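Side-chain contact in transcriptional regulator, TetR family (Vibrio parahaemolyticus, PDB 3HE0), which probably binds operator DNA through an N-terminal helix-turn-helix domain to regulate transcription: residues 148-152 / 153-157. Numbering follows the deposited sequence.
Sequences KPLDN and EVLSG
Asp151 O takes the N-H of Leu155 at 3.0 Å, and Asn152 O takes Ser156 N in the next bond; these bonds open helix 152-158 straight after the loop 148-151. Asp151 is the N-cap. A chi1 near 180° (-176°) sets the Asp151 carboxylate beside its carbonyl carbon, from where OD2 reaches Glu153 N at 2.6 Å. The N-H arrives on the anti side of OD2, 27° out of the carboxylate plane. The Glu153 side chain runs alongside that of Asp151, its CB 3.0 Å from Asp151 OD2, then bends at chi2 and carries OE1 to a salt bridge with Lys169 of the second subunit. On the apolar side, Leu150 CD1 meets Val154 CG1 at 3.8 Å, while Leu155 lays CD2 against Leu150 CB (4.0 Å). Leu155 CD1 sits by Leu150 O, a methyl beside a carbonyl. The buried Asn152 amide faces helix 132-143, its OD1 hydrogen-bonded to Lys142 and its ND2 to Asp135 and Asn139. The cap thus satisfies an N-H of the first helical turn, and the Asp151 charge probably interacts favourably with the helix dipole, at a point where the C-terminal domain meets the second subunit.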
ATOM      1  N   LYS A 148      -6.832  -9.629  20.614  1.00 23.17           N
ATOM      2  CA  LYS A 148      -6.767 -10.977  20.076  1.00 22.52           C
ATOM      3  C   LYS A 148      -5.319 -11.502  20.069  1.00 22.87           C
ATOM      4  O   LYS A 148      -4.349 -10.756  19.782  1.00 21.93           O
ATOM      5  CB  LYS A 148      -7.295 -11.009  18.625  1.00 21.71           C
ATOM      6  CG  LYS A 148      -8.756 -10.514  18.373  1.00 19.98           C
ATOM      7  CD  LYS A 148      -9.267 -10.976  16.967  1.00 19.79           C
ATOM      8  CE  LYS A 148     -10.712 -10.573  16.641  1.00 16.48           C
ATOM      9  NZ  LYS A 148     -10.990  -9.095  16.688  1.00 15.96           N
ATOM     10  N   PRO A 149      -5.166 -12.798  20.361  1.00 23.31           N
ATOM     11  CA  PRO A 149      -3.842 -13.365  20.529  1.00 23.73           C
ATOM     12  C   PRO A 149      -3.142 -13.665  19.209  1.00 23.78           C
ATOM     13  O   PRO A 149      -2.873 -14.803  18.906  1.00 23.03           O
ATOM     14  CB  PRO A 149      -4.123 -14.646  21.336  1.00 24.22           C
ATOM     15  CG  PRO A 149      -5.506 -15.057  20.886  1.00 24.50           C
ATOM     16  CD  PRO A 149      -6.226 -13.727  20.798  1.00 23.75           C
ATOM     17  N   LEU A 150      -2.833 -12.645  18.425  1.00 24.20           N
ATOM     18  CA  LEU A 150      -2.284 -12.881  17.102  1.00 24.26           C
ATOM     19  C   LEU A 150      -0.913 -12.270  17.117  1.00 23.91           C
ATOM     20  O   LEU A 150      -0.647 -11.384  17.934  1.00 24.29           O
ATOM     21  CB  LEU A 150      -3.196 -12.242  16.029  1.00 24.33           C
ATOM     22  CG  LEU A 150      -4.637 -12.788  15.960  1.00 25.03           C
ATOM     23  CD1 LEU A 150      -5.487 -12.030  14.924  1.00 22.02           C
ATOM     24  CD2 LEU A 150      -4.685 -14.308  15.660  1.00 24.25           C
ATOM     25  N   ASP A 151      -0.034 -12.720  16.240  1.00 23.98           N
ATOM     26  CA  ASP A 151       1.277 -12.076  16.108  1.00 25.15           C
ATOM     27  C   ASP A 151       1.093 -10.583  15.889  1.00 24.61           C
ATOM     28  O   ASP A 151       0.124 -10.163  15.209  1.00 23.52           O
ATOM     29  CB  ASP A 151       2.046 -12.652  14.908  1.00 26.44           C
ATOM     30  CG  ASP A 151       3.484 -12.083  14.785  1.00 30.87           C
ATOM     31  OD1 ASP A 151       4.416 -12.708  15.344  1.00 36.60           O
ATOM     32  OD2 ASP A 151       3.683 -10.999  14.161  1.00 36.64           O
ATOM     33  N   ASN A 152       2.035  -9.795  16.415  1.00 23.95           N
ATOM     34  CA  ASN A 152       2.004  -8.344  16.259  1.00 24.16           C
ATOM     35  C   ASN A 152       1.998  -7.899  14.790  1.00 24.77           C
ATOM     36  O   ASN A 152       1.449  -6.859  14.465  1.00 24.97           O
ATOM     37  CB  ASN A 152       3.179  -7.675  17.004  1.00 23.93           C
ATOM     38  CG  ASN A 152       3.071  -7.797  18.522  1.00 23.47           C
ATOM     39  OD1 ASN A 152       2.125  -8.366  19.046  1.00 21.35           O
ATOM     40  ND2 ASN A 152       4.053  -7.251  19.230  1.00 25.73           N
ATOM     41  N   GLU A 153       2.585  -8.695  13.906  1.00 25.32           N
ATOM     42  CA  GLU A 153       2.541  -8.420  12.468  1.00 26.35           C
ATOM     43  C   GLU A 153       1.122  -8.506  11.904  1.00 24.65           C
ATOM     44  O   GLU A 153       0.758  -7.725  11.005  1.00 23.16           O
ATOM     45  CB  GLU A 153       3.452  -9.388  11.691  1.00 27.50           C
ATOM     46  CG  GLU A 153       4.950  -9.038  11.784  1.00 32.34           C
ATOM     47  CD  GLU A 153       5.286  -7.675  11.155  1.00 39.02           C
ATOM     48  OE1 GLU A 153       4.636  -7.302  10.143  1.00 40.92           O
ATOM     49  OE2 GLU A 153       6.202  -6.969  11.675  1.00 43.71           O
ATOM     50  N   VAL A 154       0.331  -9.442  12.441  1.00 23.04           N
ATOM     51  CA  VAL A 154      -1.061  -9.616  12.010  1.00 20.91           C
ATOM     52  C   VAL A 154      -1.906  -8.482  12.618  1.00 20.51           C
ATOM     53  O   VAL A 154      -2.670  -7.817  11.934  1.00 19.78           O
ATOM     54  CB  VAL A 154      -1.582 -10.994  12.401  1.00 20.97           C
ATOM     55  CG1 VAL A 154      -3.097 -11.164  12.068  1.00 18.28           C
ATOM     56  CG2 VAL A 154      -0.745 -12.079  11.725  1.00 19.97           C
ATOM     57  N   LEU A 155      -1.729  -8.222  13.908  1.00 20.66           N
ATOM     58  CA  LEU A 155      -2.442  -7.131  14.549  1.00 20.41           C
ATOM     59  C   LEU A 155      -2.158  -5.807  13.805  1.00 20.67           C
ATOM     60  O   LEU A 155      -3.064  -5.020  13.533  1.00 20.26           O
ATOM     61  CB  LEU A 155      -2.045  -7.038  16.025  1.00 20.80           C
ATOM     62  CG  LEU A 155      -2.442  -8.235  16.901  1.00 20.16           C
ATOM     63  CD1 LEU A 155      -1.896  -8.038  18.328  1.00 20.12           C
ATOM     64  CD2 LEU A 155      -3.968  -8.461  16.889  1.00 17.54           C
ATOM     65  N   SER A 156      -0.900  -5.591  13.419  1.00 20.93           N
ATOM     66  CA  SER A 156      -0.552  -4.365  12.700  1.00 21.71           C
ATOM     67  C   SER A 156      -1.241  -4.324  11.337  1.00 21.43           C
ATOM     68  O   SER A 156      -1.836  -3.305  10.973  1.00 20.48           O
ATOM     69  CB  SER A 156       0.958  -4.207  12.546  1.00 22.35           C
ATOM     70  OG  SER A 156       1.282  -2.918  11.971  1.00 24.52           O
ATOM     71  N   GLY A 157      -1.198  -5.444  10.619  1.00 21.50           N
ATOM     72  CA  GLY A 157      -1.851  -5.544   9.314  1.00 21.16           C
ATOM     73  C   GLY A 157      -3.350  -5.279   9.374  1.00 21.70           C
ATOM     74  O   GLY A 157      -3.902  -4.754   8.441  1.00 21.71           O
TER